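Local coordinates for protein SSD1 (Saccharomyces cerevisiae S288C, PDB 7AM1) that binds mRNA and represses its translation as a non-enzymatic member of the RNase II family, at residues L189-E194 / G754-V759; L522-S527 / G622-L627; D529-K534 / M631-Y636. All coordinates share one frame; numbering follows the deposited sequence.

Contact 1 of 3, residues L189-E194 / G754-V759; sequences LLLVEE and GIEKRV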
loop_
_atom_site.group_PDB
_atom_site.type_symbol
_atom_site.label_atom_id
_atom_site.label_comp_id
_atom_site.label_asym_id
_atom_site.label_seq_id
_atom_site.Cartn_x
_atom_site.Cartn_y
_atom_site.Cartn_z
ATOM N N LEU A 189 0.806 -8.567 -1.995
ATOM C CA LEU A 189 -0.047 -8.684 -3.172
ATOM C C LEU A 189 0.763 -8.559 -4.456
ATOM O O LEU A 189 0.591 -9.352 -5.389
ATOM C CB LEU A 189 -1.153 -7.632 -3.113
ATOM C CG LEU A 189 -2.084 -7.781 -1.906
ATOM C CD1 LEU A 189 -2.953 -6.542 -1.758
ATOM C CD2 LEU A 189 -2.934 -9.051 -2.026
ATOM N N LEU A 190 1.660 -7.581 -4.515
ATOM C CA LEU A 190 2.544 -7.355 -5.651
ATOM C C LEU A 190 3.962 -7.786 -5.274
ATOM O O LEU A 190 4.213 -8.285 -4.175
ATOM C CB LEU A 190 2.498 -5.886 -6.079
ATOM C CG LEU A 190 1.103 -5.282 -6.295
ATOM C CD1 LEU A 190 1.211 -3.811 -6.721
ATOM C CD2 LEU A 190 0.278 -6.074 -7.307
ATOM N N LEU A 191 4.899 -7.586 -6.198
ATOM C CA LEU A 191 6.301 -7.927 -5.989
ATOM C C LEU A 191 7.120 -6.664 -5.767
ATOM O O LEU A 191 7.050 -5.729 -6.570
ATOM C CB LEU A 191 6.880 -8.690 -7.182
ATOM C CG LEU A 191 6.403 -10.115 -7.437
ATOM C CD1 LEU A 191 7.030 -10.629 -8.724
ATOM C CD2 LEU A 191 6.754 -11.018 -6.263
ATOM N N VAL A 192 7.943 -6.663 -4.715
ATOM C CA VAL A 192 8.804 -5.516 -4.457
ATOM C C VAL A 192 9.879 -5.478 -5.539
ATOM O O VAL A 192 10.292 -6.516 -6.076
ATOM C CB VAL A 192 9.447 -5.579 -3.056
ATOM C CG1 VAL A 192 8.500 -6.224 -2.035
ATOM C CG2 VAL A 192 10.823 -6.249 -3.087
ATOM N N GLU A 193 10.347 -4.280 -5.859
ATOM C CA GLU A 193 11.391 -4.121 -6.860
ATOM C C GLU A 193 12.756 -4.027 -6.188
ATOM O O GLU A 193 12.871 -3.765 -4.989
ATOM C CB GLU A 193 11.137 -2.875 -7.712
ATOM N N GLU A 194 13.795 -4.260 -6.986
ATOM C CA GLU A 194 15.166 -4.173 -6.504
ATOM C C GLU A 194 16.100 -4.098 -7.701
ATOM O O GLU A 194 15.834 -4.691 -8.751
ATOM C CB GLU A 194 15.527 -5.372 -5.620
ATOM N N GLY A 754 -5.756 -8.690 -8.468
ATOM C CA GLY A 754 -4.872 -7.622 -8.034
ATOM C C GLY A 754 -3.589 -8.119 -7.407
ATOM O O GLY A 754 -3.148 -7.576 -6.386
ATOM N N ILE A 755 -2.976 -9.151 -7.992
ATOM C CA ILE A 755 -1.718 -9.681 -7.492
ATOM C C ILE A 755 -0.724 -9.817 -8.636
ATOM O O ILE A 755 -1.086 -9.927 -9.811
ATOM C CB ILE A 755 -1.885 -11.040 -6.771
ATOM C CG1 ILE A 755 -2.458 -12.097 -7.723
ATOM C CG2 ILE A 755 -2.740 -10.868 -5.522
ATOM C CD1 ILE A 755 -2.581 -13.487 -7.099
ATOM N N GLU A 756 0.547 -9.795 -8.260
ATOM C CA GLU A 756 1.674 -9.973 -9.161
ATOM C C GLU A 756 2.614 -10.958 -8.482
ATOM O O GLU A 756 2.990 -10.751 -7.324
ATOM C CB GLU A 756 2.378 -8.642 -9.438
ATOM C CG GLU A 756 3.633 -8.758 -10.291
ATOM C CD GLU A 756 4.574 -7.574 -10.138
ATOM O OE1 GLU A 756 4.503 -6.861 -9.112
ATOM O OE2 GLU A 756 5.389 -7.354 -11.059
ATOM N N LYS A 757 2.962 -12.037 -9.179
ATOM C CA LYS A 757 3.757 -13.106 -8.593
ATOM C C LYS A 757 4.732 -13.643 -9.631
ATOM O O LYS A 757 4.634 -13.342 -10.822
ATOM C CB LYS A 757 2.866 -14.232 -8.054
ATOM C CG LYS A 757 2.009 -13.818 -6.870
ATOM C CD LYS A 757 2.821 -13.768 -5.589
ATOM C CE LYS A 757 2.222 -12.802 -4.573
ATOM N NZ LYS A 757 2.845 -11.448 -4.666
ATOM N N ARG A 758 5.671 -14.463 -9.167
ATOM C CA ARG A 758 6.791 -14.911 -9.981
ATOM C C ARG A 758 6.777 -16.424 -10.145
ATOM O O ARG A 758 6.741 -17.163 -9.155
ATOM C CB ARG A 758 8.112 -14.464 -9.350
ATOM C CG ARG A 758 9.356 -14.953 -10.072
ATOM C CD ARG A 758 10.577 -14.167 -9.630
ATOM N NE ARG A 758 10.421 -12.751 -9.959
ATOM C CZ ARG A 758 11.102 -11.761 -9.395
ATOM N NH1 ARG A 758 12.005 -12.016 -8.456
ATOM N NH2 ARG A 758 10.877 -10.513 -9.775
ATOM N N VAL A 759 6.823 -16.872 -11.397
ATOM C CA VAL A 759 6.997 -18.281 -11.725
ATOM C C VAL A 759 8.489 -18.586 -11.745
ATOM O O VAL A 759 9.261 -17.909 -12.436
ATOM C CB VAL A 759 6.349 -18.619 -13.077
ATOM C CG1 VAL A 759 6.617 -20.077 -13.444
ATOM C CG2 VAL A 759 4.849 -18.330 -13.042
#

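Contact 2 of 3, residues L522-S527 / G622-L627; sequences LSLLES and GIEILL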
loop_
_atom_site.group_PDB
_atom_site.type_symbol
_atom_site.label_atom_id
_atom_site.label_comp_id
_atom_site.label_asym_id
_atom_site.label_seq_id
_atom_site.Cartn_x
_atom_site.Cartn_y
_atom_site.Cartn_z
ATOM N N LEU A 522 -6.244 5.333 -11.928
ATOM C CA LEU A 522 -4.983 4.741 -11.486
ATOM C C LEU A 522 -5.113 4.424 -9.999
ATOM O O LEU A 522 -4.764 5.233 -9.137
ATOM C CB LEU A 522 -3.821 5.674 -11.781
ATOM C CG LEU A 522 -3.638 6.005 -13.266
ATOM C CD1 LEU A 522 -2.535 7.042 -13.445
ATOM C CD2 LEU A 522 -3.342 4.739 -14.087
ATOM N N SER A 523 -5.614 3.221 -9.708
ATOM C CA SER A 523 -5.897 2.847 -8.330
ATOM C C SER A 523 -4.625 2.728 -7.505
ATOM O O SER A 523 -4.617 3.072 -6.318
ATOM C CB SER A 523 -6.663 1.530 -8.295
ATOM O OG SER A 523 -6.936 1.162 -6.958
ATOM N N LEU A 524 -3.542 2.240 -8.107
ATOM C CA LEU A 524 -2.311 2.056 -7.346
ATOM C C LEU A 524 -1.668 3.402 -7.022
ATOM O O LEU A 524 -1.172 3.607 -5.908
ATOM C CB LEU A 524 -1.351 1.142 -8.114
ATOM C CG LEU A 524 -1.876 -0.273 -8.410
ATOM C CD1 LEU A 524 -0.851 -1.112 -9.165
ATOM C CD2 LEU A 524 -2.322 -1.008 -7.153
ATOM N N LEU A 525 -1.686 4.346 -7.964
ATOM C CA LEU A 525 -1.122 5.657 -7.658
ATOM C C LEU A 525 -1.906 6.340 -6.538
ATOM O O LEU A 525 -1.314 6.995 -5.674
ATOM C CB LEU A 525 -1.081 6.537 -8.904
ATOM C CG LEU A 525 -0.233 6.041 -10.080
ATOM C CD1 LEU A 525 0.124 7.211 -10.998
ATOM C CD2 LEU A 525 1.018 5.301 -9.634
ATOM N N GLU A 526 -3.233 6.181 -6.515
ATOM C CA GLU A 526 -4.008 6.718 -5.397
ATOM C C GLU A 526 -3.476 6.196 -4.065
ATOM O O GLU A 526 -3.353 6.957 -3.096
ATOM C CB GLU A 526 -5.491 6.377 -5.567
ATOM C CG GLU A 526 -6.340 6.416 -4.287
ATOM C CD GLU A 526 -6.485 7.801 -3.669
ATOM O OE1 GLU A 526 -6.099 8.805 -4.308
ATOM O OE2 GLU A 526 -7.011 7.880 -2.537
ATOM N N SER A 527 -3.127 4.904 -4.005
ATOM C CA SER A 527 -2.691 4.303 -2.748
ATOM C C SER A 527 -1.324 4.808 -2.308
ATOM O O SER A 527 -0.944 4.584 -1.155
ATOM C CB SER A 527 -2.689 2.767 -2.850
ATOM O OG SER A 527 -1.557 2.273 -3.540
ATOM N N GLY A 622 -0.787 -3.525 -16.061
ATOM C CA GLY A 622 0.571 -4.003 -15.887
ATOM C C GLY A 622 1.579 -2.874 -15.848
ATOM O O GLY A 622 2.487 -2.868 -15.015
ATOM N N ILE A 623 1.431 -1.896 -16.741
ATOM C CA ILE A 623 2.364 -0.774 -16.755
ATOM C C ILE A 623 2.197 0.074 -15.499
ATOM O O ILE A 623 3.182 0.579 -14.943
ATOM C CB ILE A 623 2.188 0.045 -18.048
ATOM C CG1 ILE A 623 2.648 -0.817 -19.234
ATOM C CG2 ILE A 623 2.954 1.373 -17.963
ATOM C CD1 ILE A 623 2.643 -0.115 -20.577
ATOM N N GLU A 624 0.964 0.221 -15.006
ATOM C CA GLU A 624 0.780 0.932 -13.746
ATOM C C GLU A 624 1.492 0.209 -12.607
ATOM O O GLU A 624 2.116 0.849 -11.751
ATOM C CB GLU A 624 -0.705 1.095 -13.417
ATOM C CG GLU A 624 -0.941 1.968 -12.182
ATOM C CD GLU A 624 -2.389 2.008 -11.732
ATOM O OE1 GLU A 624 -3.247 1.394 -12.401
ATOM O OE2 GLU A 624 -2.662 2.637 -10.688
ATOM N N ILE A 625 1.404 -1.125 -12.573
ATOM C CA ILE A 625 2.111 -1.881 -11.541
ATOM C C ILE A 625 3.600 -1.563 -11.595
ATOM O O ILE A 625 4.226 -1.268 -10.571
ATOM C CB ILE A 625 1.845 -3.393 -11.690
ATOM C CG1 ILE A 625 0.404 -3.727 -11.282
ATOM C CG2 ILE A 625 2.836 -4.196 -10.846
ATOM C CD1 ILE A 625 -0.052 -5.136 -11.678
ATOM N N LEU A 626 4.181 -1.583 -12.798
ATOM C CA LEU A 626 5.600 -1.272 -12.943
ATOM C C LEU A 626 5.914 0.138 -12.453
ATOM O O LEU A 626 6.915 0.355 -11.759
ATOM C CB LEU A 626 6.021 -1.436 -14.403
ATOM C CG LEU A 626 5.896 -2.848 -14.985
ATOM C CD1 LEU A 626 6.308 -2.860 -16.447
ATOM C CD2 LEU A 626 6.716 -3.844 -14.193
ATOM N N LEU A 627 5.074 1.111 -12.812
ATOM C CA LEU A 627 5.289 2.482 -12.365
ATOM C C LEU A 627 5.181 2.583 -10.849
ATOM O O LEU A 627 6.021 3.211 -10.197
ATOM C CB LEU A 627 4.279 3.406 -13.044
ATOM C CG LEU A 627 4.320 4.877 -12.634
ATOM C CD1 LEU A 627 5.691 5.464 -12.905
ATOM C CD2 LEU A 627 3.247 5.655 -13.365
HETATM O O HOH W 1 -5.611 1.426 -11.849
#

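Contact 3 of 3, residues D529-K534 / M631-Y636; sequences DDEKVK and MPRARY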
loop_
_atom_site.group_PDB
_atom_site.type_symbol
_atom_site.label_atom_id
_atom_site.label_comp_id
_atom_site.label_asym_id
_atom_site.label_seq_id
_atom_site.Cartn_x
_atom_site.Cartn_y
_atom_site.Cartn_z
ATOM N N ASP A 529 -0.923 7.908 -1.966
ATOM C CA ASP A 529 -1.261 9.058 -1.141
ATOM C C ASP A 529 -2.149 8.723 0.046
ATOM O O ASP A 529 -1.998 9.337 1.103
ATOM C CB ASP A 529 -1.964 10.144 -1.960
ATOM C CG ASP A 529 -2.131 11.423 -1.172
ATOM O OD1 ASP A 529 -1.095 12.059 -0.876
ATOM O OD2 ASP A 529 -3.281 11.776 -0.827
ATOM N N ASP A 530 -3.038 7.744 -0.076
ATOM C CA ASP A 530 -4.072 7.547 0.927
ATOM C C ASP A 530 -4.490 6.086 0.914
ATOM O O ASP A 530 -4.122 5.321 0.021
ATOM C CB ASP A 530 -5.253 8.486 0.640
ATOM C CG ASP A 530 -6.086 8.797 1.864
ATOM O OD1 ASP A 530 -5.686 8.439 2.989
ATOM O OD2 ASP A 530 -7.166 9.406 1.683
ATOM N N GLU A 531 -5.256 5.700 1.928
ATOM C CA GLU A 531 -5.805 4.356 2.012
ATOM C C GLU A 531 -7.301 4.375 1.725
ATOM O O GLU A 531 -7.983 5.383 1.931
ATOM C CB GLU A 531 -5.567 3.743 3.394
ATOM C CG GLU A 531 -4.111 3.739 3.840
ATOM C CD GLU A 531 -3.677 5.052 4.457
ATOM O OE1 GLU A 531 -2.750 5.685 3.907
ATOM O OE2 GLU A 531 -4.265 5.458 5.489
ATOM N N LYS A 532 -7.812 3.224 1.296
ATOM C CA LYS A 532 -9.244 3.066 1.104
ATOM C C LYS A 532 -9.946 3.067 2.455
ATOM O O LYS A 532 -9.398 2.616 3.466
ATOM C CB LYS A 532 -9.561 1.757 0.380
ATOM C CG LYS A 532 -9.159 1.706 -1.080
ATOM C CD LYS A 532 -9.668 0.415 -1.717
ATOM C CE LYS A 532 -9.401 0.384 -3.208
ATOM N NZ LYS A 532 -9.788 -0.925 -3.796
ATOM N N VAL A 533 -11.169 3.594 2.462
ATOM C CA VAL A 533 -12.047 3.541 3.626
ATOM C C VAL A 533 -12.908 2.292 3.491
ATOM O O VAL A 533 -12.904 1.421 4.367
ATOM C CB VAL A 533 -12.906 4.814 3.739
ATOM C CG1 VAL A 533 -13.948 4.669 4.842
ATOM C CG2 VAL A 533 -12.021 6.028 3.986
ATOM N N LYS A 534 -13.652 2.194 2.391
ATOM C CA LYS A 534 -14.306 0.942 2.024
ATOM C C LYS A 534 -13.273 0.096 1.295
ATOM O O LYS A 534 -12.821 0.463 0.207
ATOM C CB LYS A 534 -15.531 1.194 1.150
ATOM C CG LYS A 534 -16.483 -0.001 1.062
ATOM C CD LYS A 534 -16.032 -1.064 0.077
ATOM C CE LYS A 534 -16.831 -2.362 0.256
ATOM N NZ LYS A 534 -16.296 -3.226 1.353
ATOM N N MET A 631 8.163 4.133 -6.846
ATOM C CA MET A 631 7.884 5.302 -6.033
ATOM C C MET A 631 7.566 4.948 -4.590
ATOM O O MET A 631 6.834 3.987 -4.329
ATOM C CB MET A 631 6.706 6.085 -6.613
ATOM C CG MET A 631 7.106 7.000 -7.728
ATOM S SD MET A 631 5.727 7.996 -8.283
ATOM C CE MET A 631 4.735 6.752 -9.108
ATOM N N PRO A 632 8.085 5.714 -3.638
ATOM C CA PRO A 632 7.623 5.590 -2.257
ATOM C C PRO A 632 6.313 6.348 -2.091
ATOM O O PRO A 632 5.915 7.158 -2.929
ATOM C CB PRO A 632 8.751 6.237 -1.453
ATOM C CG PRO A 632 9.221 7.343 -2.360
ATOM C CD PRO A 632 9.081 6.796 -3.778
ATOM N N ARG A 633 5.651 6.080 -0.974
ATOM C CA ARG A 633 4.439 6.803 -0.639
ATOM C C ARG A 633 4.728 8.279 -0.387
ATOM O O ARG A 633 5.871 8.690 -0.175
ATOM C CB ARG A 633 3.785 6.202 0.595
ATOM C CG ARG A 633 3.311 4.787 0.395
ATOM C CD ARG A 633 2.358 4.449 1.498
ATOM N NE ARG A 633 0.978 4.717 1.120
ATOM C CZ ARG A 633 0.021 5.092 1.963
ATOM N NH1 ARG A 633 0.289 5.285 3.250
ATOM N NH2 ARG A 633 -1.211 5.278 1.508
ATOM N N ALA A 634 3.664 9.076 -0.431
ATOM C CA ALA A 634 3.744 10.497 -0.127
ATOM C C ALA A 634 4.135 10.711 1.336
ATOM O O ALA A 634 4.069 9.797 2.167
ATOM C CB ALA A 634 2.405 11.174 -0.429
ATOM N N ARG A 635 4.546 11.941 1.652
ATOM C CA ARG A 635 4.990 12.274 3.000
ATOM C C ARG A 635 4.421 13.614 3.443
ATOM O O ARG A 635 4.508 14.598 2.704
ATOM C CB ARG A 635 6.520 12.359 3.087
ATOM C CG ARG A 635 7.260 11.163 2.529
ATOM C CD ARG A 635 8.756 11.286 2.777
ATOM N NE ARG A 635 9.107 10.659 4.049
ATOM C CZ ARG A 635 9.200 11.290 5.218
ATOM N NH1 ARG A 635 8.974 12.595 5.310
ATOM N NH2 ARG A 635 9.520 10.603 6.306
ATOM N N TYR A 636 3.869 13.662 4.651
ATOM C CA TYR A 636 3.660 14.948 5.298
ATOM C C TYR A 636 5.010 15.598 5.597
ATOM O O TYR A 636 6.006 14.916 5.859
ATOM C CB TYR A 636 2.875 14.799 6.598
ATOM C CG TYR A 636 1.510 14.167 6.454
ATOM C CD1 TYR A 636 0.497 14.793 5.735
ATOM C CD2 TYR A 636 1.227 12.963 7.072
ATOM C CE1 TYR A 636 -0.756 14.217 5.618
ATOM C CE2 TYR A 636 -0.008 12.382 6.967
ATOM C CZ TYR A 636 -1.000 13.004 6.238
ATOM O OH TYR A 636 -2.236 12.409 6.140
#

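Contact 1 of 3, residues L189-E194 / G754-V759
The carboxylate of E756 is approached from above its plane by the backbone N-H of L191, which donates to OE1: N to OE1 is 3.0 Å and N lies 42° out of the plane. The second flat group, the R758 guanidinium, meets the CD1 methyl of L191 at a slant, 4.0 Å from NH2. An extended E756 chain, with CG anti to the backbone N (chi1 176°), carries the carboxylate alongside the loop, where CB of L191 also packs 3.6 Å from OE1. OE2 of the same carboxylate forms a salt bridge with K629, and R758 pairs through NE with D747. Two residues back in the loop, the carbonyl of L189 accepts E756 N at 2.9 Å. K757 NZ reaches the same L189 O only weakly, at 3.2 Å. That chain starts out facing away from the loop, then folds back; NZ bonds more firmly to E756 O, and also donates to S188 O and E185 O. On the apolar side, the side chains of L189 and I755 cross at about a right angle, with CD2 of L189 3.9 Å from CG2 of I755, and L718 of helix 689-725 touches both. Strand 755-760 pairs with 745-750 along one edge and takes the loop on the other, as an outermost strand of the five-stranded antiparallel sheet in the OB-type C-terminal domain of the Dis3L2 family.

Contact 2 of 3, residues L522-S527 / G622-L627
OE2 of E624 sits at the start of helix 523-529 and draws in two of its N-H groups. L524 N is the firmer donor, 2.8 Å from E624 OE2, coming in on the syn side but 35° out of the carboxylate plane and with a bent N-H line of 135°. L525 N adds a weak bond to the same OE2 at 3.4 Å. S523 N turns instead to a water at 2.8 Å; that water also lies beside E624 OE1, but so near that the second link is doubtful. E624 gets there with an outstretched chain, CG anti to the backbone N, so that the carboxylate reaches from its own helix to the start of the other. N-H groups in the first turn of a helix, which starts after L522 at the N-cap position, are thus met by a carboxylate from another helix; these amides have no carbonyl a turn earlier. The positive end of the helix would be expected to favour the negative charge of this buried carboxylate. Within the RNB domain the segments of helices 523-527 and 622-627 run nearly parallel, 22° apart, with axes 9.6 Å from each other. Leucines close in around the carboxylate: L522 CD2 packs against E624 CD at 3.7 Å, and CB of L524 comes within 3.3 Å of OE2 from the opposite side. L524 CD1 meets I625 CG1 at 3.6 Å, while L525 CD1 touches L627 CD2 at 4.2 Å. Helix 604-612 covers the side of L522, L525 and L627; L524 and I625 meet on the other side.

Contact 3 of 3, residues D529-K534 / M631-Y636
E531 and R633 each make a bend to meet: the glutamate turns at chi2 (83°), while the arginine turns at chi3 (93°) and brings its guanidinium end-on to a single oxygen, OE1. NH2 donates at 2.9 Å to the anti lone pair of E531 OE1, and NH1 reaches that same OE1 from above the carboxylate plane at 3.1 Å. Both bonds run close to the guanidinium plane, although the two flat groups are turned 65° from each other. OE2 of E531 is taken by K703, R633 NH1 also pairs with D704, and NH2 bonds to the carbonyl of S527, so this salt bridge is one link in a wider charged network. With an alanine in place of E531, the guanidinium end of R633 is likely to lose this carboxylate mate, and K703 one negative partner. Beside the bridge, CB of A634 packs on D529 OD1 at 3.6 Å, an oxygen that is also held by R575 and H649. The contact lies within the RNB domain, around the C-terminal end of helix 523-529, with helix 689-725 supplying K703 and D704 and strand 635-638 running on from A634 to pair with strand 573-576.

Overall arrangement
All three contacts are largely buried, though the loop of contact 1 runs on into poorly ordered residues. Contacts 2 and 3 join the same two parts of the RNB domain in succession: helix 523-529 and what follows it, against helix 617-629 and what follows it. With centres 12 Å apart, they are joined through L525 CD2 and M631 CE, and by the arginine of contact 3. Contact 1 instead brings a distant loop to a strand of the C-terminal domain, yet touches contact 2 where E756 OE1 meets I625 CG2. Contact 1 mixes strand-edge backbone bonding with a carboxylate, a lysine and leucine packing; contact 2 sets a carboxylate at the start of another helix, among leucines; contact 3 relies on paired charges.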